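Local atomic coordinates of putative cell invasion protein with MAC/Perforin domain (Bacteroides thetaiotaomicron VPI-5482, PDB entry 3KK7), a protein that is of unknown function but contains a membrane-attack complex/perforin domain, which in many relatives assembles into membrane pores. Residues I69-N74 with S294-G299; S163-N168 with G219-A224. One frame throughout, in Å; residues are numbered along the deposited sequence.

Contact 1. Residues I69-N74 with S294-G299; sequences IGDFAN and SIKTLG
The side chains of Asp71 and Lys296 cross at about a right angle. The lysine ammonium approaches the syn lone pair of OD2, and NZ of Lys296 lies 2.7 Å from OD2 of Asp71, a hydrogen-bonded salt bridge. Lys296 leaves the strand with its chain extended as far as CD and then bends (chi3 77°), which turns NZ onto the acid. OD2 of Asp71 also accepts from the hydroxyl of Thr66. The other carboxylate oxygen works within its own loop: Ala73 N donates to OD1 of Asp71 at 2.9 Å, coming from 49° above the carboxylate plane. This is an Asx turn, for which a short acidic side chain suits well, and the backbone bond from Asn74 N to Asp71 O (2.9 Å) tightens the 3-10 turn that follows. Beside the ion pair the contact turns apolar. Leu298, two residues along the strand and therefore on the same sheet face as Lys296, brings CD2 to 3.4 Å from OD1 of Asp71. The same methyl lies 3.7 Å from CE2 of Phe72, met obliquely as the two side chains slide past one another in opposite directions. CD1 of Leu298 reaches the backbone instead, 3.9 Å from CA of Asp71. With an alanine at Asp71, the ammonium of Lys296 would probably lose its acidic mate, and the Ala73 amide and Thr66 hydroxyl their acceptor, letting the loop drift from the strand. Gly70, at positive phi, lets the chain enter this turn without a side chain jamming against the preceding carbonyl. The arrangement is a loop laid against one face of an antiparallel sheet of the MACPF fold: the Asx turn shapes it from within, while the salt bridge and the Leu298-Phe72 contact join it to strand 288-298.

Contact 2. Residues S163-N168 with G219-A224; sequences SIEVVN and GGRASA
Ile164 and Ala222 face each other as a hydrogen-bonded antiparallel pair, Ala222 N to Ile164 O at 2.7 Å and Ile164 N to Ala222 O at 2.9 Å. A second such pair joins Val166 and Gly220, and the two strands run almost exactly antiparallel (179°). The tight part is the intervening pair, where CA of Glu165 and CA of Arg221 come within 4.3 Å. Their side chains lie side by side, pointing the same way. Arg221 is extended from CG to NE, and CD passes 3.3 Å from OE2 of Glu165. That oxygen sits 3.1 Å above the guanidinium plane, toward its rim, with the two flat groups 81° apart; the salt bridge is therefore one of charge, with no N-H aimed at the acid. With chi1 at -165° the hydroxyl of Ser163 swings toward the arginine, its OG 2.6 Å from NE of Arg221, and it gives a weak hydrogen bond to OE2 of Glu165; a short hydroxyl side chain thus reaches both charged groups. The reverse face is looser. Ile164 and Ala222 touch through their CB atoms at 4.2 Å, Gly220 sets no side chain beside Val166, and the side chains of Ile164 and Val166 also touch Trp253 of strand 251-254. At the far end the chain turns a corner at Gly219, where a side chain would run into Val166 O, and the partly exposed Asn168 carries its amide away from the partner strand. The chemistry implies a guanidinium held by NH1 bonds to the carbonyl oxygens of Ile69 and Ile336, with the charge of Glu165 over one face; Glu165, with Asp337 close by, probably relies on this arginine to offset the repulsion between the two acids.

In the fold
From the N terminus, residues 69-74 come first, in the loop between strands 58-60 and 75-76, and contact 1 closes a long loop when the chain returns to them at 294-299, some 220 residues later. Contact 2 lies wholly within that span, joining 163-168 to 219-224 across a shorter excursion rich in helix, so the two nest and do not cross. They share a sheet: strand 220-230 pairs with strand 157-173 along one edge and with strand 288-298 along the other, Leu298 N probably donating to Arg221 O. The arginine of contact 2 also ties the early loop of contact 1 to strand 220-230.

Contact 1. Residues I69-N74 with S294-G299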
# COMPACT_ATOMS: atom_id res chain seq x y z
N ILE A 69 5.14 9.00 12.84
CA ILE A 69 3.75 8.78 12.47
C ILE A 69 3.02 10.11 12.28
O ILE A 69 2.96 10.93 13.19
CB ILE A 69 3.01 7.98 13.56
CG1 ILE A 69 3.69 6.63 13.80
CG2 ILE A 69 1.54 7.79 13.18
CD1 ILE A 69 3.39 6.06 15.18
N GLY A 70 2.48 10.30 11.09
CA GLY A 70 1.71 11.50 10.78
C GLY A 70 2.51 12.71 10.33
O GLY A 70 1.94 13.77 10.08
N ASP A 71 3.83 12.53 10.23
CA ASP A 71 4.76 13.55 9.76
C ASP A 71 4.42 13.92 8.30
O ASP A 71 4.41 13.06 7.43
CB ASP A 71 6.18 12.97 9.89
CG ASP A 71 7.30 13.90 9.39
OD1 ASP A 71 7.05 14.95 8.76
OD2 ASP A 71 8.47 13.53 9.65
N PHE A 72 4.20 15.21 8.05
CA PHE A 72 3.86 15.71 6.73
C PHE A 72 4.88 15.34 5.66
O PHE A 72 4.51 15.16 4.51
CB PHE A 72 3.66 17.24 6.74
CG PHE A 72 4.93 18.02 6.83
CD1 PHE A 72 5.61 18.39 5.67
CD2 PHE A 72 5.45 18.40 8.05
CE1 PHE A 72 6.78 19.14 5.74
CE2 PHE A 72 6.64 19.13 8.13
CZ PHE A 72 7.31 19.50 6.97
N ALA A 73 6.15 15.22 6.03
CA ALA A 73 7.20 14.79 5.09
C ALA A 73 6.89 13.42 4.44
O ALA A 73 7.34 13.15 3.36
CB ALA A 73 8.56 14.76 5.80
N ASN A 74 6.16 12.54 5.12
CA ASN A 74 5.84 11.24 4.57
C ASN A 74 4.66 11.27 3.59
O ASN A 74 4.33 10.24 2.99
CB ASN A 74 5.53 10.25 5.70
CG ASN A 74 6.69 10.05 6.66
OD1 ASN A 74 7.86 10.20 6.28
ND2 ASN A 74 6.38 9.73 7.91
N SER A 294 17.48 13.51 19.59
CA SER A 294 17.43 14.34 18.42
C SER A 294 16.01 14.82 18.28
O SER A 294 15.08 14.05 18.48
CB SER A 294 17.87 13.54 17.19
OG SER A 294 17.62 14.24 15.98
N ILE A 295 15.82 16.10 17.98
CA ILE A 295 14.48 16.60 17.77
C ILE A 295 14.27 17.10 16.34
O ILE A 295 15.23 17.30 15.59
CB ILE A 295 14.12 17.69 18.75
CG1 ILE A 295 15.03 18.90 18.59
CG2 ILE A 295 14.18 17.17 20.14
CD1 ILE A 295 14.28 20.17 18.94
N LYS A 296 13.01 17.26 16.00
CA LYS A 296 12.57 17.80 14.73
C LYS A 296 11.23 18.44 14.96
O LYS A 296 10.38 17.84 15.61
CB LYS A 296 12.40 16.71 13.66
CG LYS A 296 12.09 17.30 12.24
CD LYS A 296 12.14 16.28 11.08
CE LYS A 296 10.92 15.38 11.00
NZ LYS A 296 10.90 14.65 9.69
N THR A 297 11.04 19.66 14.46
CA THR A 297 9.76 20.34 14.60
C THR A 297 9.03 20.25 13.27
O THR A 297 9.66 20.22 12.21
CB THR A 297 9.90 21.80 15.05
OG1 THR A 297 10.82 22.48 14.20
CG2 THR A 297 10.39 21.87 16.47
N LEU A 298 7.71 20.15 13.35
CA LEU A 298 6.85 20.08 12.19
C LEU A 298 6.00 21.33 12.21
O LEU A 298 5.23 21.53 13.16
CB LEU A 298 5.93 18.87 12.26
CG LEU A 298 6.58 17.50 12.29
CD1 LEU A 298 5.50 16.44 12.20
CD2 LEU A 298 7.54 17.32 11.17
N GLY A 299 6.15 22.18 11.19
CA GLY A 299 5.40 23.42 11.10
C GLY A 299 5.99 24.50 11.97
O GLY A 299 7.06 24.34 12.54

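Contact 2. Residues S163-N168 with G219-A224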
# COMPACT_ATOMS: atom_id res chain seq x y z
N SER A 163 6.39 13.20 21.85
CA SER A 163 5.62 14.03 20.94
C SER A 163 4.96 15.18 21.68
O SER A 163 4.31 15.00 22.71
CB SER A 163 4.57 13.22 20.19
OG SER A 163 4.09 13.97 19.08
N ILE A 164 5.15 16.38 21.15
CA ILE A 164 4.63 17.59 21.74
C ILE A 164 3.87 18.25 20.62
O ILE A 164 4.48 18.61 19.61
CB ILE A 164 5.77 18.50 22.24
CG1 ILE A 164 6.57 17.77 23.32
CG2 ILE A 164 5.25 19.85 22.75
CD1 ILE A 164 7.65 18.59 23.95
N GLU A 165 2.56 18.37 20.78
CA GLU A 165 1.68 18.80 19.68
C GLU A 165 0.74 19.93 20.09
O GLU A 165 0.03 19.85 21.11
CB GLU A 165 0.82 17.63 19.20
CG GLU A 165 1.65 16.46 18.78
CD GLU A 165 0.87 15.32 18.16
OE1 GLU A 165 -0.34 15.10 18.45
OE2 GLU A 165 1.52 14.62 17.37
N VAL A 166 0.73 20.99 19.30
CA VAL A 166 -0.32 21.97 19.42
C VAL A 166 -1.30 21.66 18.29
O VAL A 166 -0.96 21.73 17.10
CB VAL A 166 0.19 23.36 19.39
CG1 VAL A 166 -0.98 24.35 19.57
CG2 VAL A 166 1.21 23.52 20.48
N VAL A 167 -2.49 21.22 18.66
CA VAL A 167 -3.44 20.73 17.69
C VAL A 167 -4.45 21.81 17.44
O VAL A 167 -5.03 22.40 18.37
CB VAL A 167 -4.07 19.39 18.13
CG1 VAL A 167 -5.12 18.95 17.13
CG2 VAL A 167 -2.98 18.34 18.28
N ASN A 168 -4.64 22.09 16.15
CA ASN A 168 -5.52 23.15 15.77
C ASN A 168 -6.65 22.73 14.86
O ASN A 168 -7.70 23.36 14.83
CB ASN A 168 -4.72 24.24 15.11
CG ASN A 168 -5.37 25.56 15.22
OD1 ASN A 168 -5.47 26.12 16.33
ND2 ASN A 168 -5.81 26.10 14.08
N GLY A 219 -1.48 21.22 12.84
CA GLY A 219 -0.97 22.11 13.84
C GLY A 219 0.53 22.24 13.75
O GLY A 219 1.08 22.40 12.66
N GLY A 220 1.18 22.21 14.92
CA GLY A 220 2.64 22.14 15.05
C GLY A 220 3.03 20.97 15.95
O GLY A 220 2.25 20.58 16.78
N ARG A 221 4.21 20.41 15.80
CA ARG A 221 4.65 19.30 16.65
C ARG A 221 6.14 19.31 16.83
O ARG A 221 6.86 19.57 15.87
CB ARG A 221 4.28 17.97 15.99
CG ARG A 221 4.85 16.70 16.64
CD ARG A 221 4.30 15.48 15.91
NE ARG A 221 4.66 14.22 16.55
CZ ARG A 221 4.31 13.02 16.08
NH1 ARG A 221 3.61 12.91 14.96
NH2 ARG A 221 4.69 11.93 16.71
N ALA A 222 6.61 19.05 18.05
CA ALA A 222 8.02 18.75 18.25
C ALA A 222 8.10 17.25 18.54
O ALA A 222 7.33 16.72 19.31
CB ALA A 222 8.61 19.57 19.36
N SER A 223 9.04 16.59 17.89
CA SER A 223 9.22 15.15 17.94
C SER A 223 10.65 14.91 18.32
O SER A 223 11.55 15.47 17.72
CB SER A 223 9.01 14.57 16.56
OG SER A 223 9.27 13.19 16.57
N ALA A 224 10.87 14.10 19.34
CA ALA A 224 12.20 13.82 19.85
C ALA A 224 12.36 12.30 19.96
O ALA A 224 11.45 11.62 20.47
CB ALA A 224 12.39 14.47 21.23